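Local coordinates for protein dermonecrotic toxin (Pasteurella multocida, PDB 2EBF) that is the C-terminal region of a potent mitogenic, osteolytic toxin that induces bone resorption and is associated with severe progressive atrophic rhinitis in pigs, at residues G50-E55 against L115-E120; A59-I64 against E70-I75; D103-E106 against S111-R114. All blocks are in the same frame, centred on the assembly; numbering follows the deposited sequence.

Contact 1 (G50-E55 against L115-E120); sequences GVWTPE and LNAFRE
The indole of Trp52 reaches the helix of segment 115-120 with its six-membered ring, approaching between Ala117 and Glu120, one helical turn apart. Both partners meet the ring obliquely. CG of Glu120 lies 3.4 Å from CH2 of Trp52 and almost as near CZ2, while the neighbouring ring carbon CZ3 comes within 3.4 Å of the backbone O of Ala117. The methyl group of that alanine is a looser neighbour, its CB 4.1 Å from Trp52 CZ3. The contact is therefore mainly apolar, carried by the aliphatic part of the glutamate rather than its charge. Glu120 holds CG anti to the backbone N (chi1 163°), which sets that methylene beside the indole, and the bend at chi2 (65°) then turns the carboxylate at an angle to the ring, the two planes 51° apart. Each residue type fits its place: tryptophan bridges backbones whose nearest CA atoms, those of Trp52 and Glu120, are 9.3 Å apart, and the small Ala117 lets a large ring come close to the helix backbone. Leu57 and Arg60 of helix 54-60 also touch Trp52, and Leu746 of the chain's C-terminal end touches both Trp52 and Glu120. Thus the lead-in to helix 54-60, whose N-cap position is held by Thr53, lies against helix 115-129 within the Membrane Localization Domain, while His83 of helix 70-84 hydrogen-bonds the carbonyl O of Trp52.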
loop_
_atom_site.group_PDB
_atom_site.type_symbol
_atom_site.label_atom_id
_atom_site.label_comp_id
_atom_site.label_asym_id
_atom_site.label_seq_id
_atom_site.Cartn_x
_atom_site.Cartn_y
_atom_site.Cartn_z
ATOM N N GLY A 50 -5.628 -7.682 -30.338
ATOM C CA GLY A 50 -4.444 -8.419 -30.752
ATOM C C GLY A 50 -4.190 -9.711 -29.997
ATOM O O GLY A 50 -3.093 -10.269 -30.067
ATOM N N VAL A 51 -5.199 -10.185 -29.271
ATOM C CA VAL A 51 -5.074 -11.399 -28.486
ATOM C C VAL A 51 -6.045 -12.424 -29.061
ATOM O O VAL A 51 -7.233 -12.142 -29.191
ATOM C CB VAL A 51 -5.405 -11.144 -26.988
ATOM C CG1 VAL A 51 -5.320 -12.432 -26.179
ATOM C CG2 VAL A 51 -4.495 -10.085 -26.394
ATOM N N TRP A 52 -5.527 -13.602 -29.407
ATOM C CA TRP A 52 -6.323 -14.683 -29.966
ATOM C C TRP A 52 -7.476 -15.045 -29.051
ATOM O O TRP A 52 -7.343 -15.006 -27.821
ATOM C CB TRP A 52 -5.482 -15.945 -30.146
ATOM C CG TRP A 52 -4.486 -15.945 -31.266
ATOM C CD1 TRP A 52 -4.471 -15.150 -32.387
ATOM C CD2 TRP A 52 -3.374 -16.835 -31.389
ATOM N NE1 TRP A 52 -3.395 -15.488 -33.188
ATOM C CE2 TRP A 52 -2.710 -16.517 -32.596
ATOM C CE3 TRP A 52 -2.871 -17.874 -30.588
ATOM C CZ2 TRP A 52 -1.568 -17.199 -33.023
ATOM C CZ3 TRP A 52 -1.733 -18.545 -31.008
ATOM C CH2 TRP A 52 -1.093 -18.201 -32.217
ATOM N N THR A 53 -8.605 -15.390 -29.662
ATOM C CA THR A 53 -9.737 -15.974 -28.943
ATOM C C THR A 53 -9.490 -17.478 -28.781
ATOM O O THR A 53 -8.622 -18.020 -29.458
ATOM C CB THR A 53 -11.037 -15.779 -29.729
ATOM O OG1 THR A 53 -10.894 -16.366 -31.035
ATOM C CG2 THR A 53 -11.363 -14.285 -29.852
ATOM N N PRO A 54 -10.240 -18.155 -27.880
ATOM C CA PRO A 54 -10.081 -19.605 -27.686
ATOM C C PRO A 54 -10.233 -20.450 -28.959
ATOM O O PRO A 54 -9.485 -21.414 -29.134
ATOM C CB PRO A 54 -11.194 -19.951 -26.676
ATOM C CG PRO A 54 -11.407 -18.705 -25.925
ATOM C CD PRO A 54 -11.240 -17.600 -26.953
ATOM N N GLU A 55 -11.182 -20.104 -29.834
ATOM C CA GLU A 55 -11.357 -20.851 -31.097
ATOM C C GLU A 55 -10.115 -20.770 -31.969
ATOM O O GLU A 55 -9.710 -21.752 -32.586
ATOM C CB GLU A 55 -12.566 -20.359 -31.900
ATOM C CG GLU A 55 -13.930 -20.669 -31.290
ATOM C CD GLU A 55 -14.226 -22.155 -31.114
ATOM O OE1 GLU A 55 -13.703 -23.008 -31.868
ATOM O OE2 GLU A 55 -15.017 -22.470 -30.206
ATOM N N LEU A 115 3.706 -25.536 -27.922
ATOM C CA LEU A 115 4.494 -24.399 -27.441
ATOM C C LEU A 115 4.620 -23.207 -28.387
ATOM O O LEU A 115 4.640 -22.068 -27.927
ATOM C CB LEU A 115 5.874 -24.847 -26.950
ATOM C CG LEU A 115 5.902 -25.264 -25.480
ATOM C CD1 LEU A 115 7.306 -25.711 -25.079
ATOM C CD2 LEU A 115 5.426 -24.124 -24.587
ATOM N N ASN A 116 4.708 -23.445 -29.693
ATOM C CA ASN A 116 4.713 -22.333 -30.649
ATOM C C ASN A 116 3.490 -21.424 -30.472
ATOM O O ASN A 116 3.623 -20.196 -30.412
ATOM C CB ASN A 116 4.789 -22.836 -32.101
ATOM C CG ASN A 116 6.202 -23.184 -32.536
ATOM O OD1 ASN A 116 7.155 -23.088 -31.758
ATOM N ND2 ASN A 116 6.343 -23.595 -33.792
ATOM N N ALA A 117 2.309 -22.037 -30.385
ATOM C CA ALA A 117 1.049 -21.305 -30.189
ATOM C C ALA A 117 1.020 -20.584 -28.836
ATOM O O ALA A 117 0.607 -19.428 -28.758
ATOM C CB ALA A 117 -0.144 -22.258 -30.305
ATOM N N PHE A 118 1.462 -21.268 -27.783
ATOM C CA PHE A 118 1.405 -20.717 -26.424
ATOM C C PHE A 118 2.351 -19.525 -26.265
ATOM O O PHE A 118 2.004 -18.518 -25.639
ATOM C CB PHE A 118 1.701 -21.799 -25.376
ATOM C CG PHE A 118 0.575 -22.800 -25.178
ATOM C CD1 PHE A 118 0.671 -23.782 -24.199
ATOM C CD2 PHE A 118 -0.583 -22.752 -25.959
ATOM C CE1 PHE A 118 -0.359 -24.716 -24.006
ATOM C CE2 PHE A 118 -1.616 -23.678 -25.766
ATOM C CZ PHE A 118 -1.499 -24.661 -24.788
ATOM N N ARG A 119 3.539 -19.632 -26.846
ATOM C CA ARG A 119 4.506 -18.531 -26.806
ATOM C C ARG A 119 3.998 -17.304 -27.551
ATOM O O ARG A 119 4.195 -16.166 -27.103
ATOM C CB ARG A 119 5.857 -18.973 -27.380
ATOM C CG ARG A 119 6.600 -19.977 -26.490
ATOM C CD ARG A 119 7.930 -20.380 -27.127
ATOM N NE ARG A 119 8.779 -21.101 -26.177
ATOM C CZ ARG A 119 9.288 -22.318 -26.367
ATOM N NH1 ARG A 119 9.052 -22.988 -27.489
ATOM N NH2 ARG A 119 10.049 -22.861 -25.424
ATOM N N GLU A 120 3.353 -17.530 -28.694
ATOM C CA GLU A 120 2.783 -16.426 -29.454
ATOM C C GLU A 120 1.687 -15.745 -28.642
ATOM O O GLU A 120 1.635 -14.520 -28.560
ATOM C CB GLU A 120 2.250 -16.895 -30.809
ATOM C CG GLU A 120 1.279 -15.894 -31.482
ATOM C CD GLU A 120 1.927 -14.561 -31.864
ATOM O OE1 GLU A 120 1.186 -13.590 -32.214
ATOM O OE2 GLU A 120 3.176 -14.483 -31.834
#

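Contact 2 (A59-I64 against E70-I75); sequences ARASVI and ESYKRI
Van der Waals contact between Ala61 and Tyr72 carries the meeting of segments 59-64 and 70-75. The methyl CB of Ala61 lies obliquely against the phenol end of Tyr72, 3.5 Å from OH and 3.9 Å from CZ. Tyr72 holds CG anti to its backbone N (chi1 -176°), and its long ring spans the gap from helix 70-84 to the small alanine, whose CA is 9.2 Å from that of Tyr72. Ala61 is the first residue to depart from helical backbone angles after helix 54-60, so the packing falls just where the chain turns away.

Hydrogen bonding belongs to the turn itself. Ser62 OG donates to Ala59 O over 3.3 Å, from above the carbonyl plane, so a short polar side chain ties the turn back to the last residues of the helix.

Charge interactions run along segment 70-75. Glu70 lies near both Lys73 and Arg74, whose NH1 is 3.2 Å from Glu70 OE1; that oxygen is well out of the guanidinium plane, making this a charge attraction alone, and the link to Lys73 is long.

Ala117 and Phe118 of helix 115-129 also pack on Ala61, so its methyl, just past the end of helix 54-60, sits between helix 115-129 and Tyr72 of helix 70-84.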
loop_
_atom_site.group_PDB
_atom_site.type_symbol
_atom_site.label_atom_id
_atom_site.label_comp_id
_atom_site.label_asym_id
_atom_site.label_seq_id
_atom_site.Cartn_x
_atom_site.Cartn_y
_atom_site.Cartn_z
ATOM N N ALA A 59 -7.184 -24.111 -32.994
ATOM C CA ALA A 59 -6.655 -24.527 -34.285
ATOM C C ALA A 59 -5.133 -24.435 -34.308
ATOM O O ALA A 59 -4.472 -25.314 -34.859
ATOM C CB ALA A 59 -7.262 -23.702 -35.416
ATOM N N ARG A 60 -4.585 -23.379 -33.706
ATOM C CA ARG A 60 -3.142 -23.147 -33.704
ATOM C C ARG A 60 -2.397 -24.148 -32.826
ATOM O O ARG A 60 -1.289 -24.561 -33.159
ATOM C CB ARG A 60 -2.815 -21.710 -33.258
ATOM C CG ARG A 60 -3.163 -20.613 -34.282
ATOM C CD ARG A 60 -2.319 -20.708 -35.557
ATOM N NE ARG A 60 -1.010 -20.095 -35.370
ATOM C CZ ARG A 60 -0.506 -19.114 -36.114
ATOM N NH1 ARG A 60 -1.174 -18.614 -37.151
ATOM N NH2 ARG A 60 0.696 -18.644 -35.819
ATOM N N ALA A 61 -3.012 -24.525 -31.712
ATOM C CA ALA A 61 -2.375 -25.397 -30.728
ATOM C C ALA A 61 -2.829 -26.854 -30.827
ATOM O O ALA A 61 -2.529 -27.660 -29.942
ATOM C CB ALA A 61 -2.613 -24.869 -29.330
ATOM N N SER A 62 -3.555 -27.188 -31.889
ATOM C CA SER A 62 -4.034 -28.557 -32.063
ATOM C C SER A 62 -2.891 -29.507 -32.416
ATOM O O SER A 62 -1.976 -29.152 -33.165
ATOM C CB SER A 62 -5.147 -28.635 -33.111
ATOM O OG SER A 62 -4.624 -28.548 -34.417
ATOM N N VAL A 63 -2.956 -30.706 -31.844
ATOM C CA VAL A 63 -2.023 -31.786 -32.152
ATOM C C VAL A 63 -2.845 -33.016 -32.548
ATOM O O VAL A 63 -3.690 -33.484 -31.775
ATOM C CB VAL A 63 -1.120 -32.122 -30.943
ATOM C CG1 VAL A 63 -0.054 -33.148 -31.331
ATOM C CG2 VAL A 63 -0.478 -30.857 -30.372
ATOM N N ILE A 64 -2.585 -33.529 -33.750
ATOM C CA ILE A 64 -3.428 -34.560 -34.392
ATOM C C ILE A 64 -3.875 -35.724 -33.487
ATOM O O ILE A 64 -5.072 -36.013 -33.397
ATOM C CB ILE A 64 -2.792 -35.077 -35.722
ATOM C CG1 ILE A 64 -2.885 -33.996 -36.809
ATOM C CG2 ILE A 64 -3.473 -36.366 -36.200
ATOM C CD1 ILE A 64 -2.018 -34.246 -38.046
ATOM N N GLU A 70 -5.405 -31.501 -19.028
ATOM C CA GLU A 70 -5.918 -30.588 -18.008
ATOM C C GLU A 70 -5.277 -29.193 -18.073
ATOM O O GLU A 70 -5.963 -28.180 -17.906
ATOM C CB GLU A 70 -5.738 -31.205 -16.616
ATOM C CG GLU A 70 -6.318 -30.389 -15.456
ATOM C CD GLU A 70 -7.813 -30.094 -15.586
ATOM O OE1 GLU A 70 -8.220 -28.960 -15.240
ATOM O OE2 GLU A 70 -8.577 -30.985 -16.022
ATOM N N SER A 71 -3.968 -29.153 -18.310
ATOM C CA SER A 71 -3.231 -27.889 -18.412
ATOM C C SER A 71 -3.769 -27.037 -19.556
ATOM O O SER A 71 -4.038 -25.849 -19.382
ATOM C CB SER A 71 -1.742 -28.157 -18.610
ATOM O OG SER A 71 -1.169 -28.662 -17.418
ATOM N N TYR A 72 -3.934 -27.666 -20.714
ATOM C CA TYR A 72 -4.438 -27.001 -21.913
ATOM C C TYR A 72 -5.884 -26.537 -21.728
ATOM O O TYR A 72 -6.229 -25.409 -22.093
ATOM C CB TYR A 72 -4.291 -27.939 -23.115
ATOM C CG TYR A 72 -4.690 -27.377 -24.476
ATOM C CD1 TYR A 72 -5.054 -28.236 -25.514
ATOM C CD2 TYR A 72 -4.712 -26.004 -24.722
ATOM C CE1 TYR A 72 -5.416 -27.738 -26.775
ATOM C CE2 TYR A 72 -5.068 -25.499 -25.970
ATOM C CZ TYR A 72 -5.418 -26.365 -26.989
ATOM O OH TYR A 72 -5.781 -25.856 -28.214
ATOM N N LYS A 73 -6.720 -27.394 -21.143
ATOM C CA LYS A 73 -8.096 -27.020 -20.828
ATOM C C LYS A 73 -8.168 -25.752 -19.973
ATOM O O LYS A 73 -8.961 -24.863 -20.256
ATOM C CB LYS A 73 -8.840 -28.176 -20.153
ATOM C CG LYS A 73 -10.081 -27.742 -19.377
ATOM C CD LYS A 73 -11.157 -28.822 -19.269
ATOM C CE LYS A 73 -10.662 -30.074 -18.570
ATOM N NZ LYS A 73 -10.186 -31.090 -19.563
ATOM N N ARG A 74 -7.330 -25.667 -18.941
ATOM C CA ARG A 74 -7.317 -24.495 -18.065
ATOM C C ARG A 74 -6.798 -23.243 -18.766
ATOM O O ARG A 74 -7.224 -22.138 -18.457
ATOM C CB ARG A 74 -6.512 -24.769 -16.800
ATOM C CG ARG A 74 -7.269 -25.622 -15.788
ATOM C CD ARG A 74 -6.535 -25.671 -14.471
ATOM N NE ARG A 74 -5.279 -26.394 -14.618
ATOM C CZ ARG A 74 -4.991 -27.545 -14.021
ATOM N NH1 ARG A 74 -5.868 -28.120 -13.196
ATOM N NH2 ARG A 74 -3.810 -28.113 -14.244
ATOM N N ILE A 75 -5.887 -23.425 -19.712
ATOM C CA ILE A 75 -5.406 -22.318 -20.542
ATOM C C ILE A 75 -6.541 -21.756 -21.422
ATOM O O ILE A 75 -6.757 -20.539 -21.469
ATOM C CB ILE A 75 -4.136 -22.741 -21.335
ATOM C CG1 ILE A 75 -2.909 -22.662 -20.402
ATOM C CG2 ILE A 75 -3.942 -21.895 -22.594
ATOM C CD1 ILE A 75 -1.683 -23.428 -20.884
#

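Contact 3 (D103-E106 against S111-R114); sequences DLYE and SSER. With GLC (alpha-D-glucopyranose), chain C.
A serine capping bond in the loop leading into helix 115-129 is joined here to a tyrosine of the preceding helix, 88-108. Ser112 OG accepts from Arg114 N at 3.2 Å, with an N-H...O angle of 160°, and also shares a short 2.6 Å hydrogen bond with Tyr105 OH, in which either hydroxyl could be the donor. The serine oxygen lies at the edge of the phenol ring, in its plane. Two torsions bring the groups together: both Tyr105 CG (chi1 -176°) and Ser112 OG (chi1 176°) are anti to their own backbone N. Past the hydroxyl runs the extended chain of Arg114, with CD 3.7 Å from Tyr105 OH; its charged end goes on to hydrogen-bond the carbonyl O of Ala61 through NH1.

Asp103, two residues before Tyr105, belongs to a glycan pocket. Its OD2 is 3.4 Å from O6 of a bound alpha-D-glucopyranose and also forms a salt bridge with Lys147, which hydrogen-bonds the same sugar.

Serine suits its position because one small hydroxyl can serve a backbone N-H and a phenol together. Ser112 OG is thus held by two bonds, one of which gives the buried hydroxyl of Tyr105 a polar partner and links the start of helix 115-129 to helix 88-108.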
loop_
_atom_site.group_PDB
_atom_site.type_symbol
_atom_site.label_atom_id
_atom_site.label_comp_id
_atom_site.label_asym_id
_atom_site.label_seq_id
_atom_site.Cartn_x
_atom_site.Cartn_y
_atom_site.Cartn_z
ATOM N N ASP A 103 3.897 -19.967 -18.719
ATOM C CA ASP A 103 5.207 -20.164 -18.082
ATOM C C ASP A 103 5.365 -21.574 -17.502
ATOM O O ASP A 103 6.358 -22.255 -17.761
ATOM C CB ASP A 103 5.421 -19.143 -16.956
ATOM C CG ASP A 103 5.644 -17.730 -17.458
ATOM O OD1 ASP A 103 5.938 -17.522 -18.663
ATOM O OD2 ASP A 103 5.516 -16.810 -16.622
ATOM N N LEU A 104 4.373 -21.997 -16.717
ATOM C CA LEU A 104 4.400 -23.275 -16.027
ATOM C C LEU A 104 4.338 -24.447 -17.008
ATOM O O LEU A 104 5.047 -25.438 -16.838
ATOM C CB LEU A 104 3.239 -23.372 -15.034
ATOM C CG LEU A 104 3.300 -22.481 -13.784
ATOM C CD1 LEU A 104 1.982 -22.547 -13.025
ATOM C CD2 LEU A 104 4.457 -22.882 -12.867
ATOM N N TYR A 105 3.492 -24.314 -18.030
ATOM C CA TYR A 105 3.364 -25.327 -19.073
ATOM C C TYR A 105 4.671 -25.496 -19.835
ATOM O O TYR A 105 5.114 -26.625 -20.064
ATOM C CB TYR A 105 2.239 -24.955 -20.035
ATOM C CG TYR A 105 1.965 -25.999 -21.098
ATOM C CD1 TYR A 105 0.963 -26.959 -20.917
ATOM C CD2 TYR A 105 2.703 -26.023 -22.286
ATOM C CE1 TYR A 105 0.698 -27.905 -21.890
ATOM C CE2 TYR A 105 2.445 -26.965 -23.267
ATOM C CZ TYR A 105 1.443 -27.903 -23.061
ATOM O OH TYR A 105 1.193 -28.845 -24.022
ATOM N N GLU A 106 5.271 -24.373 -20.222
ATOM C CA GLU A 106 6.556 -24.343 -20.922
ATOM C C GLU A 106 7.646 -25.032 -20.094
ATOM O O GLU A 106 8.477 -25.759 -20.628
ATOM C CB GLU A 106 6.945 -22.892 -21.213
ATOM C CG GLU A 106 8.231 -22.698 -21.983
ATOM C CD GLU A 106 8.571 -21.233 -22.166
ATOM O OE1 GLU A 106 8.571 -20.474 -21.165
ATOM O OE2 GLU A 106 8.835 -20.836 -23.316
ATOM N N SER A 111 8.966 -29.967 -24.622
ATOM C CA SER A 111 8.925 -30.551 -25.958
ATOM C C SER A 111 7.508 -30.575 -26.533
ATOM O O SER A 111 7.267 -31.184 -27.580
ATOM C CB SER A 111 9.516 -31.962 -25.941
ATOM O OG SER A 111 8.625 -32.870 -25.311
ATOM N N SER A 112 6.576 -29.911 -25.856
ATOM C CA SER A 112 5.204 -29.894 -26.325
ATOM C C SER A 112 5.128 -29.189 -27.665
ATOM O O SER A 112 5.704 -28.115 -27.859
ATOM C CB SER A 112 4.261 -29.236 -25.321
ATOM O OG SER A 112 2.952 -29.158 -25.861
ATOM N N GLU A 113 4.424 -29.824 -28.592
ATOM C CA GLU A 113 4.191 -29.258 -29.910
ATOM C C GLU A 113 3.162 -28.110 -29.877
ATOM O O GLU A 113 2.925 -27.458 -30.892
ATOM C CB GLU A 113 3.814 -30.366 -30.907
ATOM C CG GLU A 113 2.770 -31.382 -30.410
ATOM C CD GLU A 113 3.313 -32.505 -29.500
ATOM O OE1 GLU A 113 3.563 -33.630 -30.013
ATOM O OE2 GLU A 113 3.457 -32.278 -28.273
ATOM N N ARG A 114 2.572 -27.857 -28.706
ATOM C CA ARG A 114 1.661 -26.716 -28.511
ATOM C C ARG A 114 2.407 -25.425 -28.181
ATOM O O ARG A 114 1.812 -24.348 -28.153
ATOM C CB ARG A 114 0.676 -26.990 -27.377
ATOM C CG ARG A 114 -0.172 -28.230 -27.537
ATOM C CD ARG A 114 -1.343 -28.142 -26.585
ATOM N NE ARG A 114 -1.910 -29.435 -26.223
ATOM C CZ ARG A 114 -2.713 -30.168 -26.996
ATOM N NH1 ARG A 114 -3.046 -29.763 -28.218
ATOM N NH2 ARG A 114 -3.181 -31.324 -26.543
HETATM C C1 GLC C . 10.696 -13.968 -16.816
HETATM C C2 GLC C . 11.806 -14.311 -15.823
HETATM C C3 GLC C . 12.551 -15.561 -16.305
HETATM C C4 GLC C . 11.585 -16.728 -16.504
HETATM C C5 GLC C . 10.408 -16.320 -17.400
HETATM C C6 GLC C . 9.322 -17.388 -17.392
HETATM O O1 GLC C . 11.308 -13.639 -18.064
HETATM O O2 GLC C . 12.701 -13.198 -15.694
HETATM O O3 GLC C . 13.580 -15.955 -15.395
HETATM O O4 GLC C . 12.293 -17.840 -17.082
HETATM O O5 GLC C . 9.809 -15.094 -16.952
HETATM O O6 GLC C . 8.815 -17.512 -16.058
#

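All three contacts lie within the Membrane Localization Domain, with contact 2 about 10 Å from each of the others and contacts 1 and 3 about 13 Å apart, centre to centre. Phe118, in segment 115-120 of contact 1, reaches both of the others: its CZ packs 3.5 Å from Tyr72 CD2 of contact 2, and its ring meets that of Tyr105 of contact 3 edge-to-face. Polar links complete the connection. Arg119 NE forms a 2.9 Å salt bridge with Glu106 OE2, tying contact 1 to contact 3, and the Arg114 bond to Ala61 ties contact 3 to contact 2. Contact 3 alone includes glycan-pocket residues; the side chains of Glu120 and Tyr72 are each about 14 Å from a bound glucose.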